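Local coordinates for ABC transporter substrate binding protein (Ribose) (Agrobacterium vitis, PDB 4WUT) that probably serves as the sugar-binding protein of an ABC transporter, and holds beta-D-fucopyranose in the cleft between its two lobes, at residues 35-40 / 263-268; 129-134 / 293-298; 193-198 / 222-227; 239-244 / 257-262. All coordinates share one frame; numbering follows the deposited sequence.

Contact 1: residues 35-40 / 263-268; sequences STFWQN and VVQGSY. With FCB (beta-D-fucopyranose), chain E.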
loop_
_atom_site.group_PDB
_atom_site.type_symbol
_atom_site.label_atom_id
_atom_site.label_comp_id
_atom_site.label_asym_id
_atom_site.label_seq_id
_atom_site.Cartn_x
_atom_site.Cartn_y
_atom_site.Cartn_z
ATOM N N SER A 35 9.510 -3.316 -6.812
ATOM C CA SER A 35 8.214 -3.726 -6.316
ATOM C C SER A 35 7.195 -3.939 -7.437
ATOM O O SER A 35 6.987 -3.056 -8.282
ATOM C CB SER A 35 7.726 -2.631 -5.357
ATOM O OG SER A 35 6.357 -2.722 -5.108
ATOM N N THR A 36 6.527 -5.087 -7.448
ATOM C CA THR A 36 5.498 -5.310 -8.462
ATOM C C THR A 36 4.318 -4.344 -8.241
ATOM O O THR A 36 3.703 -3.900 -9.192
ATOM C CB THR A 36 5.034 -6.804 -8.574
ATOM O OG1 THR A 36 4.828 -7.362 -7.277
ATOM C CG2 THR A 36 6.065 -7.635 -9.288
ATOM N N PHE A 37 4.027 -4.005 -6.984
ATOM C CA PHE A 37 2.976 -3.043 -6.683
ATOM C C PHE A 37 3.310 -1.691 -7.322
ATOM O O PHE A 37 2.498 -1.139 -8.042
ATOM C CB PHE A 37 2.772 -2.903 -5.165
ATOM C CG PHE A 37 1.749 -1.865 -4.785
ATOM C CD1 PHE A 37 2.111 -0.545 -4.597
ATOM C CD2 PHE A 37 0.416 -2.210 -4.608
ATOM C CE1 PHE A 37 1.165 0.411 -4.264
ATOM C CE2 PHE A 37 -0.522 -1.246 -4.277
ATOM C CZ PHE A 37 -0.139 0.056 -4.096
ATOM N N TRP A 38 4.503 -1.156 -7.053
ATOM C CA TRP A 38 4.849 0.167 -7.579
ATOM C C TRP A 38 5.023 0.124 -9.091
ATOM O O TRP A 38 4.739 1.108 -9.768
ATOM C CB TRP A 38 6.081 0.778 -6.878
ATOM C CG TRP A 38 5.812 1.078 -5.430
ATOM C CD1 TRP A 38 6.397 0.503 -4.344
ATOM C CD2 TRP A 38 4.842 2.000 -4.915
ATOM N NE1 TRP A 38 5.862 1.020 -3.186
ATOM C CE2 TRP A 38 4.901 1.934 -3.514
ATOM C CE3 TRP A 38 3.932 2.865 -5.509
ATOM C CZ2 TRP A 38 4.074 2.702 -2.696
ATOM C CZ3 TRP A 38 3.113 3.627 -4.698
ATOM C CH2 TRP A 38 3.199 3.553 -3.310
ATOM N N GLN A 39 5.422 -1.026 -9.640
ATOM C CA GLN A 39 5.510 -1.140 -11.088
ATOM C C GLN A 39 4.126 -1.095 -11.753
ATOM O O GLN A 39 3.991 -0.651 -12.894
ATOM C CB GLN A 39 6.287 -2.396 -11.476
ATOM C CG GLN A 39 7.778 -2.234 -11.207
ATOM C CD GLN A 39 8.533 -3.549 -11.100
ATOM O OE1 GLN A 39 7.988 -4.624 -11.346
ATOM N NE2 GLN A 39 9.805 -3.464 -10.714
ATOM N N ASN A 40 3.101 -1.562 -11.045
ATOM C CA ASN A 40 1.735 -1.434 -11.564
ATOM C C ASN A 40 1.239 0.021 -11.491
ATOM O O ASN A 40 0.544 0.489 -12.394
ATOM C CB ASN A 40 0.770 -2.358 -10.837
ATOM C CG ASN A 40 -0.428 -2.744 -11.705
ATOM O OD1 ASN A 40 -0.272 -3.094 -12.881
ATOM N ND2 ASN A 40 -1.635 -2.637 -11.144
ATOM N N VAL A 263 -6.574 -8.407 0.262
ATOM C CA VAL A 263 -7.292 -7.167 -0.001
ATOM C C VAL A 263 -6.509 -6.401 -1.064
ATOM O O VAL A 263 -5.362 -5.984 -0.828
ATOM C CB VAL A 263 -7.450 -6.312 1.287
ATOM C CG1 VAL A 263 -8.236 -5.044 1.019
ATOM C CG2 VAL A 263 -8.093 -7.127 2.415
ATOM N N VAL A 264 -7.130 -6.187 -2.208
ATOM C CA VAL A 264 -6.449 -5.667 -3.373
ATOM C C VAL A 264 -6.903 -4.244 -3.660
ATOM O O VAL A 264 -8.098 -3.945 -3.710
ATOM C CB VAL A 264 -6.680 -6.572 -4.612
ATOM C CG1 VAL A 264 -5.838 -6.094 -5.786
ATOM C CG2 VAL A 264 -6.347 -8.029 -4.272
ATOM N N GLN A 265 -5.912 -3.380 -3.868
ATOM C CA GLN A 265 -6.102 -1.946 -4.071
ATOM C C GLN A 265 -6.157 -1.558 -5.552
ATOM O O GLN A 265 -5.932 -2.378 -6.438
ATOM C CB GLN A 265 -4.966 -1.171 -3.399
ATOM C CG GLN A 265 -4.699 -1.553 -1.987
ATOM C CD GLN A 265 -3.581 -0.721 -1.423
ATOM O OE1 GLN A 265 -3.779 0.444 -1.065
ATOM N NE2 GLN A 265 -2.403 -1.279 -1.387
ATOM N N GLY A 266 -6.482 -0.298 -5.819
ATOM C CA GLY A 266 -6.506 0.220 -7.178
ATOM C C GLY A 266 -5.169 0.826 -7.558
ATOM O O GLY A 266 -5.045 2.036 -7.812
ATOM N N SER A 267 -4.144 -0.011 -7.599
ATOM C CA SER A 267 -2.793 0.505 -7.845
ATOM C C SER A 267 -2.613 1.139 -9.238
ATOM O O SER A 267 -2.025 2.216 -9.389
ATOM C CB SER A 267 -1.739 -0.574 -7.585
ATOM O OG SER A 267 -1.914 -1.703 -8.393
ATOM N N TYR A 268 -3.115 0.473 -10.265
ATOM C CA TYR A 268 -3.073 1.043 -11.605
ATOM C C TYR A 268 -3.800 2.379 -11.624
ATOM O O TYR A 268 -3.305 3.332 -12.198
ATOM C CB TYR A 268 -3.713 0.067 -12.592
ATOM C CG TYR A 268 -3.697 0.460 -14.051
ATOM C CD1 TYR A 268 -4.682 1.277 -14.579
ATOM C CD2 TYR A 268 -2.730 -0.036 -14.913
ATOM C CE1 TYR A 268 -4.696 1.605 -15.935
ATOM C CE2 TYR A 268 -2.730 0.289 -16.253
ATOM C CZ TYR A 268 -3.704 1.107 -16.756
ATOM O OH TYR A 268 -3.701 1.426 -18.102
HETATM C C1 FCB E . 0.999 -1.411 -0.625
HETATM C C2 FCB E . 1.019 -0.135 0.205
HETATM C C3 FCB E . 2.076 0.740 -0.195
HETATM C C4 FCB E . 3.436 -0.008 -0.201
HETATM C C5 FCB E . 3.202 -1.279 -1.064
HETATM C C6 FCB E . 4.482 -2.159 -1.178
HETATM O O1 FCB E . 0.187 -2.263 0.034
HETATM O O2 FCB E . -0.258 0.522 -0.033
HETATM O O3 FCB E . 2.092 1.834 0.757
HETATM O O4 FCB E . 3.875 -0.317 1.145
HETATM O O5 FCB E . 2.252 -2.067 -0.494
#

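Contact 2: residues 129-134 / 293-298; sequences LATDNK and TGVVVV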
loop_
_atom_site.group_PDB
_atom_site.type_symbol
_atom_site.label_atom_id
_atom_site.label_comp_id
_atom_site.label_asym_id
_atom_site.label_seq_id
_atom_site.Cartn_x
_atom_site.Cartn_y
_atom_site.Cartn_z
ATOM N N LEU A 129 -5.092 10.493 -3.641
ATOM C CA LEU A 129 -5.735 9.309 -4.217
ATOM C C LEU A 129 -5.208 8.077 -3.515
ATOM O O LEU A 129 -4.006 7.825 -3.531
ATOM C CB LEU A 129 -5.395 9.167 -5.704
ATOM C CG LEU A 129 -5.856 10.201 -6.721
ATOM C CD1 LEU A 129 -5.076 11.489 -6.598
ATOM C CD2 LEU A 129 -5.717 9.642 -8.126
ATOM N N ALA A 130 -6.078 7.313 -2.893
ATOM C CA ALA A 130 -5.640 6.183 -2.091
ATOM C C ALA A 130 -6.803 5.286 -1.718
ATOM O O ALA A 130 -7.987 5.672 -1.794
ATOM C CB ALA A 130 -4.932 6.680 -0.812
ATOM N N THR A 131 -6.462 4.074 -1.313
ATOM C CA THR A 131 -7.395 3.212 -0.595
ATOM C C THR A 131 -7.911 3.921 0.664
ATOM O O THR A 131 -7.175 4.657 1.310
ATOM C CB THR A 131 -6.700 1.910 -0.185
ATOM O OG1 THR A 131 -6.217 1.257 -1.354
ATOM C CG2 THR A 131 -7.617 0.967 0.588
ATOM N N ASP A 132 -9.177 3.735 1.004
ATOM C CA ASP A 132 -9.627 4.056 2.343
ATOM C C ASP A 132 -9.062 3.005 3.279
ATOM O O ASP A 132 -9.661 1.947 3.508
ATOM C CB ASP A 132 -11.155 4.068 2.396
ATOM C CG ASP A 132 -11.699 4.343 3.777
ATOM O OD1 ASP A 132 -10.956 4.249 4.774
ATOM O OD2 ASP A 132 -12.909 4.644 3.880
ATOM N N ASN A 133 -7.856 3.262 3.781
ATOM C CA ASN A 133 -7.130 2.214 4.496
ATOM C C ASN A 133 -7.765 1.727 5.795
ATOM O O ASN A 133 -7.671 0.545 6.134
ATOM C CB ASN A 133 -5.667 2.596 4.698
ATOM C CG ASN A 133 -4.887 2.415 3.443
ATOM O OD1 ASN A 133 -4.654 1.285 3.017
ATOM N ND2 ASN A 133 -4.554 3.509 2.784
ATOM N N LYS A 134 -8.401 2.619 6.535
ATOM C CA LYS A 134 -9.123 2.185 7.723
ATOM C C LYS A 134 -10.202 1.196 7.326
ATOM O O LYS A 134 -10.308 0.126 7.930
ATOM C CB LYS A 134 -9.718 3.374 8.460
ATOM C CG LYS A 134 -10.613 2.998 9.645
ATOM C CD LYS A 134 -11.235 4.228 10.280
ATOM C CE LYS A 134 -12.327 3.841 11.270
ATOM N NZ LYS A 134 -13.317 4.933 11.445
ATOM N N THR A 293 -9.668 5.109 -4.329
ATOM C CA THR A 293 -9.311 4.291 -5.490
ATOM C C THR A 293 -9.814 2.852 -5.366
ATOM O O THR A 293 -9.583 2.032 -6.251
ATOM C CB THR A 293 -7.793 4.330 -5.769
ATOM O OG1 THR A 293 -7.068 4.225 -4.537
ATOM C CG2 THR A 293 -7.399 5.653 -6.447
ATOM N N GLY A 294 -10.510 2.561 -4.268
ATOM C CA GLY A 294 -11.319 1.360 -4.147
ATOM C C GLY A 294 -10.574 0.139 -3.643
ATOM O O GLY A 294 -9.367 0.125 -3.603
ATOM N N VAL A 295 -11.319 -0.904 -3.280
ATOM C CA VAL A 295 -10.717 -2.154 -2.860
ATOM C C VAL A 295 -11.613 -3.308 -3.247
ATOM O O VAL A 295 -12.842 -3.160 -3.372
ATOM C CB VAL A 295 -10.486 -2.236 -1.331
ATOM C CG1 VAL A 295 -9.306 -1.397 -0.933
ATOM C CG2 VAL A 295 -11.753 -1.838 -0.575
ATOM N N VAL A 296 -10.984 -4.458 -3.435
ATOM C CA VAL A 296 -11.687 -5.712 -3.626
ATOM C C VAL A 296 -11.043 -6.762 -2.726
ATOM O O VAL A 296 -9.822 -6.947 -2.743
ATOM C CB VAL A 296 -11.600 -6.175 -5.083
ATOM C CG1 VAL A 296 -12.382 -7.497 -5.286
ATOM C CG2 VAL A 296 -12.123 -5.099 -6.011
ATOM N N VAL A 297 -11.856 -7.445 -1.927
ATOM C CA VAL A 297 -11.361 -8.564 -1.138
ATOM C C VAL A 297 -11.415 -9.786 -2.027
ATOM O O VAL A 297 -12.494 -10.260 -2.383
ATOM C CB VAL A 297 -12.188 -8.785 0.141
ATOM C CG1 VAL A 297 -11.675 -9.998 0.900
ATOM C CG2 VAL A 297 -12.115 -7.536 1.033
ATOM N N VAL A 298 -10.240 -10.284 -2.381
ATOM C CA VAL A 298 -10.106 -11.372 -3.333
ATOM C C VAL A 298 -9.912 -12.692 -2.591
ATOM O O VAL A 298 -9.021 -12.818 -1.741
ATOM C CB VAL A 298 -8.898 -11.142 -4.268
ATOM C CG1 VAL A 298 -8.643 -12.373 -5.093
ATOM C CG2 VAL A 298 -9.112 -9.942 -5.173
HETATM O O HOH W 1 -7.172 1.579 -3.797
#

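Contact 3: residues 193-198 / 222-227; sequences SQMATA and TAIGMG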
loop_
_atom_site.group_PDB
_atom_site.type_symbol
_atom_site.label_atom_id
_atom_site.label_comp_id
_atom_site.label_asym_id
_atom_site.label_seq_id
_atom_site.Cartn_x
_atom_site.Cartn_y
_atom_site.Cartn_z
ATOM N N SER A 193 8.943 -3.572 4.763
ATOM C CA SER A 193 8.588 -3.917 3.372
ATOM C C SER A 193 9.639 -4.791 2.661
ATOM O O SER A 193 9.772 -4.767 1.434
ATOM C CB SER A 193 8.251 -2.684 2.541
ATOM O OG SER A 193 7.022 -2.130 3.024
ATOM N N GLN A 194 10.370 -5.562 3.457
ATOM C CA GLN A 194 11.344 -6.512 2.921
ATOM C C GLN A 194 10.746 -7.905 3.033
ATOM O O GLN A 194 10.460 -8.383 4.137
ATOM C CB GLN A 194 12.666 -6.441 3.683
ATOM C CG GLN A 194 13.417 -5.141 3.519
ATOM C CD GLN A 194 13.881 -4.919 2.104
ATOM O OE1 GLN A 194 14.040 -5.867 1.325
ATOM N NE2 GLN A 194 14.100 -3.665 1.752
HETATM N N MSE A 195 10.520 -8.540 1.877
HETATM C CA MSE A 195 9.997 -9.904 1.804
HETATM C C MSE A 195 10.764 -10.848 2.730
HETATM O O MSE A 195 10.160 -11.594 3.518
HETATM C CB MSE A 195 10.023 -10.450 0.360
HETATM C CG MSE A 195 8.984 -9.846 -0.604
HETATM SE SE MSE A 195 8.967 -10.646 -2.440
HETATM C CE MSE A 195 10.527 -9.756 -3.211
ATOM N N ALA A 196 12.089 -10.800 2.643
ATOM C CA ALA A 196 12.933 -11.705 3.408
ATOM C C ALA A 196 12.788 -11.506 4.912
ATOM O O ALA A 196 12.805 -12.477 5.687
ATOM C CB ALA A 196 14.385 -11.562 3.001
ATOM N N THR A 197 12.597 -10.254 5.322
ATOM C CA THR A 197 12.408 -9.959 6.727
ATOM C C THR A 197 11.068 -10.507 7.219
ATOM O O THR A 197 10.985 -11.133 8.291
ATOM C CB THR A 197 12.480 -8.476 6.971
ATOM O OG1 THR A 197 13.780 -8.014 6.566
ATOM C CG2 THR A 197 12.271 -8.171 8.424
ATOM N N ALA A 198 10.022 -10.271 6.421
ATOM C CA ALA A 198 8.701 -10.831 6.698
ATOM C C ALA A 198 8.694 -12.352 6.775
ATOM O O ALA A 198 7.995 -12.941 7.627
ATOM C CB ALA A 198 7.698 -10.359 5.648
ATOM N N THR A 222 5.158 -8.102 2.610
ATOM C CA THR A 222 4.998 -8.718 3.912
ATOM C C THR A 222 4.140 -9.965 3.745
ATOM O O THR A 222 4.425 -11.007 4.328
ATOM C CB THR A 222 4.394 -7.745 4.937
ATOM O OG1 THR A 222 5.210 -6.568 5.045
ATOM C CG2 THR A 222 4.248 -8.379 6.264
ATOM N N ALA A 223 3.086 -9.837 2.945
ATOM C CA ALA A 223 2.185 -10.969 2.753
ATOM C C ALA A 223 2.841 -12.086 1.971
ATOM O O ALA A 223 2.552 -13.267 2.210
ATOM C CB ALA A 223 0.917 -10.488 2.055
ATOM N N ILE A 224 3.714 -11.745 1.027
ATOM C CA ILE A 224 4.447 -12.768 0.278
ATOM C C ILE A 224 5.411 -13.513 1.201
ATOM O O ILE A 224 5.466 -14.740 1.228
ATOM C CB ILE A 224 5.190 -12.161 -0.911
ATOM C CG1 ILE A 224 4.169 -11.624 -1.928
ATOM C CG2 ILE A 224 6.101 -13.224 -1.554
ATOM C CD1 ILE A 224 4.721 -10.831 -3.048
ATOM N N GLY A 225 6.174 -12.782 1.994
ATOM C CA GLY A 225 7.056 -13.456 2.922
ATOM C C GLY A 225 6.294 -14.326 3.906
ATOM O O GLY A 225 6.753 -15.389 4.280
HETATM N N MSE A 226 5.164 -13.818 4.370
HETATM C CA MSE A 226 4.271 -14.540 5.271
HETATM C C MSE A 226 3.817 -15.853 4.640
HETATM O O MSE A 226 3.920 -16.910 5.254
HETATM C CB MSE A 226 3.057 -13.664 5.573
HETATM C CG MSE A 226 2.053 -14.314 6.488
HETATM SE SE MSE A 226 0.484 -13.188 6.682
HETATM C CE MSE A 226 -0.284 -13.425 4.911
ATOM N N GLY A 227 3.329 -15.789 3.409
ATOM C CA GLY A 227 2.839 -16.989 2.775
ATOM C C GLY A 227 3.943 -18.005 2.612
ATOM O O GLY A 227 3.758 -19.199 2.860
#

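Contact 4: residues 239-244 / 257-262; sequences LVAIGF and GTLEAT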
loop_
_atom_site.group_PDB
_atom_site.type_symbol
_atom_site.label_atom_id
_atom_site.label_comp_id
_atom_site.label_asym_id
_atom_site.label_seq_id
_atom_site.Cartn_x
_atom_site.Cartn_y
_atom_site.Cartn_z
ATOM N N LEU A 239 -3.780 -22.497 9.566
ATOM C CA LEU A 239 -4.205 -21.263 10.213
ATOM C C LEU A 239 -4.684 -20.347 9.107
ATOM O O LEU A 239 -4.395 -20.576 7.932
ATOM C CB LEU A 239 -3.098 -20.607 11.048
ATOM C CG LEU A 239 -1.948 -19.884 10.349
ATOM C CD1 LEU A 239 -1.148 -19.101 11.392
ATOM C CD2 LEU A 239 -1.068 -20.888 9.617
ATOM N N VAL A 240 -5.438 -19.321 9.487
ATOM C CA VAL A 240 -6.075 -18.428 8.544
ATOM C C VAL A 240 -5.165 -17.239 8.268
ATOM O O VAL A 240 -4.888 -16.437 9.147
ATOM C CB VAL A 240 -7.421 -17.925 9.106
ATOM C CG1 VAL A 240 -8.096 -16.964 8.144
ATOM C CG2 VAL A 240 -8.362 -19.107 9.409
ATOM N N ALA A 241 -4.737 -17.122 7.028
ATOM C CA ALA A 241 -3.862 -16.050 6.619
ATOM C C ALA A 241 -4.566 -15.078 5.668
ATOM O O ALA A 241 -5.223 -15.504 4.684
ATOM C CB ALA A 241 -2.619 -16.630 5.966
ATOM N N ILE A 242 -4.474 -13.786 5.977
ATOM C CA ILE A 242 -5.066 -12.747 5.153
ATOM C C ILE A 242 -3.987 -11.759 4.741
ATOM O O ILE A 242 -3.215 -11.342 5.583
ATOM C CB ILE A 242 -6.241 -12.071 5.882
ATOM C CG1 ILE A 242 -7.346 -13.130 6.099
ATOM C CG2 ILE A 242 -6.754 -10.871 5.105
ATOM C CD1 ILE A 242 -8.646 -12.615 6.611
ATOM N N GLY A 243 -3.934 -11.419 3.458
ATOM C CA GLY A 243 -2.927 -10.494 2.975
ATOM C C GLY A 243 -3.499 -9.225 2.379
ATOM O O GLY A 243 -4.707 -8.995 2.414
ATOM N N PHE A 244 -2.587 -8.384 1.891
ATOM C CA PHE A 244 -2.894 -7.238 1.050
ATOM C C PHE A 244 -2.131 -7.388 -0.262
ATOM O O PHE A 244 -1.013 -7.924 -0.295
ATOM C CB PHE A 244 -2.517 -5.899 1.723
ATOM C CG PHE A 244 -3.685 -5.195 2.356
ATOM C CD1 PHE A 244 -4.236 -5.682 3.530
ATOM C CD2 PHE A 244 -4.249 -4.061 1.778
ATOM C CE1 PHE A 244 -5.312 -5.051 4.126
ATOM C CE2 PHE A 244 -5.315 -3.413 2.379
ATOM C CZ PHE A 244 -5.863 -3.932 3.550
ATOM N N GLY A 257 -4.707 -22.094 -1.406
ATOM C CA GLY A 257 -5.246 -22.185 -0.056
ATOM C C GLY A 257 -4.336 -21.728 1.071
ATOM O O GLY A 257 -4.693 -21.820 2.246
ATOM N N THR A 258 -3.160 -21.225 0.732
ATOM C CA THR A 258 -2.263 -20.694 1.755
ATOM C C THR A 258 -2.847 -19.442 2.410
ATOM O O THR A 258 -2.794 -19.276 3.632
ATOM C CB THR A 258 -0.887 -20.376 1.153
ATOM O OG1 THR A 258 -0.364 -21.566 0.564
ATOM C CG2 THR A 258 0.084 -19.885 2.220
ATOM N N LEU A 259 -3.377 -18.550 1.583
ATOM C CA LEU A 259 -4.090 -17.369 2.056
ATOM C C LEU A 259 -5.582 -17.520 1.777
ATOM O O LEU A 259 -5.982 -17.875 0.670
ATOM C CB LEU A 259 -3.570 -16.108 1.361
ATOM C CG LEU A 259 -2.389 -15.371 2.006
ATOM C CD1 LEU A 259 -1.161 -16.252 2.191
ATOM C CD2 LEU A 259 -2.068 -14.172 1.143
ATOM N N GLU A 260 -6.395 -17.222 2.782
ATOM C CA GLU A 260 -7.847 -17.224 2.649
ATOM C C GLU A 260 -8.348 -16.043 1.822
ATOM O O GLU A 260 -9.319 -16.162 1.080
ATOM C CB GLU A 260 -8.461 -17.170 4.045
ATOM C CG GLU A 260 -9.954 -17.125 4.047
ATOM C CD GLU A 260 -10.582 -18.443 3.610
ATOM O OE1 GLU A 260 -9.945 -19.512 3.736
ATOM O OE2 GLU A 260 -11.728 -18.406 3.134
ATOM N N ALA A 261 -7.695 -14.897 1.952
ATOM C CA ALA A 261 -8.091 -13.703 1.208
ATOM C C ALA A 261 -6.915 -12.773 1.079
ATOM O O ALA A 261 -5.964 -12.840 1.874
ATOM C CB ALA A 261 -9.250 -12.991 1.892
ATOM N N THR A 262 -6.966 -11.916 0.070
ATOM C CA THR A 262 -6.055 -10.782 0.024
ATOM C C THR A 262 -6.850 -9.547 -0.395
ATOM O O THR A 262 -7.705 -9.637 -1.276
ATOM C CB THR A 262 -4.823 -11.068 -0.889
ATOM O OG1 THR A 262 -3.851 -10.022 -0.730
ATOM C CG2 THR A 262 -5.204 -11.190 -2.337
HETATM O O HOH W 2 -5.340 -19.190 4.999
HETATM O O HOH W 3 -2.597 -21.020 5.654
#

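Contact 1: residues 35-40 / 263-268
The F37 ring lies between S267 and the bound fucose. CB of S267 sits over one face, 4.0 Å from the F37 ring centroid, a CH-pi contact. The sugar lies over the opposite face, with its C5 3.8 Å from F37 CD1. F37 reaches this place with CG anti to the backbone N (chi1 177°).

The Q265 chain is extended beyond CG and crosses F37 at about a right angle. Its amide plane is 23° from the ring plane, and NE2 is 3.4 Å from F37 CE2. NE2 of Q265 also donates to O2 of the fucose, at 3.1 Å. D245 takes a second bond from NE2, and T131 bonds OE1, so both ends of the amide are fixed.

Further on, N40 ND2 donates to S267 OG at 2.9 Å. The bond is almost straight (177°) and lies in the amide plane of N40. S35 is the N-cap of helix 36-49, and its OG accepts from W38 N at 3.1 Å. The W38 ring follows F37 round the sugar, with CZ2 3.7 Å from fucose C4. Aromatic rings against the sugar's carbons and polar groups at its hydroxyls are characteristic of the sugar pocket of periplasmic binding proteins.

Contact 2: residues 129-134 / 293-298
The short runs 129-131 and 293-295 travel in nearly the same direction, 9° apart, and A130 lies beside T293. One direct hydrogen bond joins them, from T293 N to A130 O at 3.1 Å. The donor stands well above the carbonyl plane, 59° out of it, so the bond is not a regular sheet bond aimed at a lone pair.

T293 turns its side chain toward strand 127-130. Its OG1 lies between its own backbone N and carbonyl carbon (chi1 43°), which brings it to 3.0 Å from A130 C. CG2 points the other way along the strand and meets L129 CB at 4.1 Å.

A water fills the corner between the segments. It lies 2.7 Å from T293 OG1 and donates to T131 OG1 and to G294 O, each at 2.6 Å. T131 OG1 is also bonded to Q265, a residue of the sugar pocket. The water thus links the second shell of that pocket to the loop at T293 and G294.

The methyl groups beyond it are tight. T131 CG2 and V295 CG1 are 3.3 Å apart, and the two side chains cross at about a right angle. A136 of helix 133-148 touches both. The contact lies where the chain leaves strand 127-130 for helix 133-148 beside strand 290-298, in the hinge region where the chain crosses between the lobes of a periplasmic binding protein.

Contact 3: residues 193-198 / 222-227
A198 CB packs onto the backbone of helix 220-232, against T222. It is 3.6 Å from T222 O and 4.0 Å from T222 CG2. The methyl branch of T222 is anti to its backbone N and faces A198. The OG1 branch turns to N219, a residue of the sugar pocket, and to S191.

G225 lies one turn after T222. Its CA is 4.2 Å from A198 CB and 3.7 Å from M195 O. With no side chain at G225, the two backbones come close, and the CA atoms of M195 and G225 are 4.7 Å apart. The close approach of the backbones falls at this glycine.

M195 is a selenomethionine with two conformers. In the one described, its chain is bent at chi3 (-78°), and SE lies 4.0 Å from I224 CG2. The M195 and I224 side chains lie side by side and point the same way. This is an apolar contact at the more exposed edge of the interface. No hydrogen bond crosses between the segments.

The segment 193-198 holds the start of helix 195-208, with Q194 at its N-cap position. Helix 248-255 also packs on helix 220-232, where L250 touches A223 and I224. The contact thus sets the first turn of helix 195-208 against helix 220-232, beside the sheet that carries strands 184-190 and 214-217.

Contact 4: residues 239-244 / 257-262
Backbone hydrogen bonds join A241 and G243 to the incoming segment. E260 N donates to A241 O at 2.8 Å, almost in line with the carbonyl. G243 N donates to A261 O at 2.9 Å, tilted 19° from the carbonyl plane. I242 pairs with A261 and G243 with T262, both in parallel register. Weaker CA-H...O contacts accompany them, such as T262 CA to G243 O at 3.3 Å. A261 N is buried without a partner.

Two waters bridge the segments near the start of strand 240-244. One accepts from A241 N at 3.0 Å and donates to T258 O at 2.9 Å. The second lies between L239 O and T258 O. These carbonyls compete for the waters' protons.

The segments hold strand 240-244 and the start of strand 261-265, the two strands of a beta-alpha-beta unit, as in Rossmann-like sheets. Helix 248-255 makes the crossover between them. G257 ends that helix in a Schellman motif, with a positive phi.

Apolar contacts lie on both faces of the pair. A241 CB meets L259 CD1 at 4.1 Å, and L259 CD2 lies 4.1 Å from G243 N. L259 also touches L250 and F253 of the crossover helix, and M226 of helix 220-232. On the face with I242 and A261, V240 CG1 touches E260 CB, and helix 133-148 packs on V240 and I242.

T262 OG1 is anti to its backbone N (chi1 -170°). It lies 3.2 Å from G243 C, but its hydrogen bond goes to the carbonyl of D245.

How the contacts relate
From the N terminus, residues 35-40 open the longest loop. Contact 1 closes it at 263-268, bringing the first lobe's helix 36-49 to the end of strand 261-265 and the start of helix 267-282. Residues 129-134 start within that loop, but contact 2 closes at 293-298, so the two cross. Contacts 3 and 4 fall within both spans and follow one another: 193-198 with 222-227, then 239-244 with 257-262. Strand 261-265 serves contacts 1 and 4 and neighbours strand 290-298 of contact 2. M226 and A223 of contact 3 pack on strand 240-244 of contact 4. Contacts 1 and 2 lie by the sugar and the crossover region, while contacts 3 and 4 join parts of the second lobe.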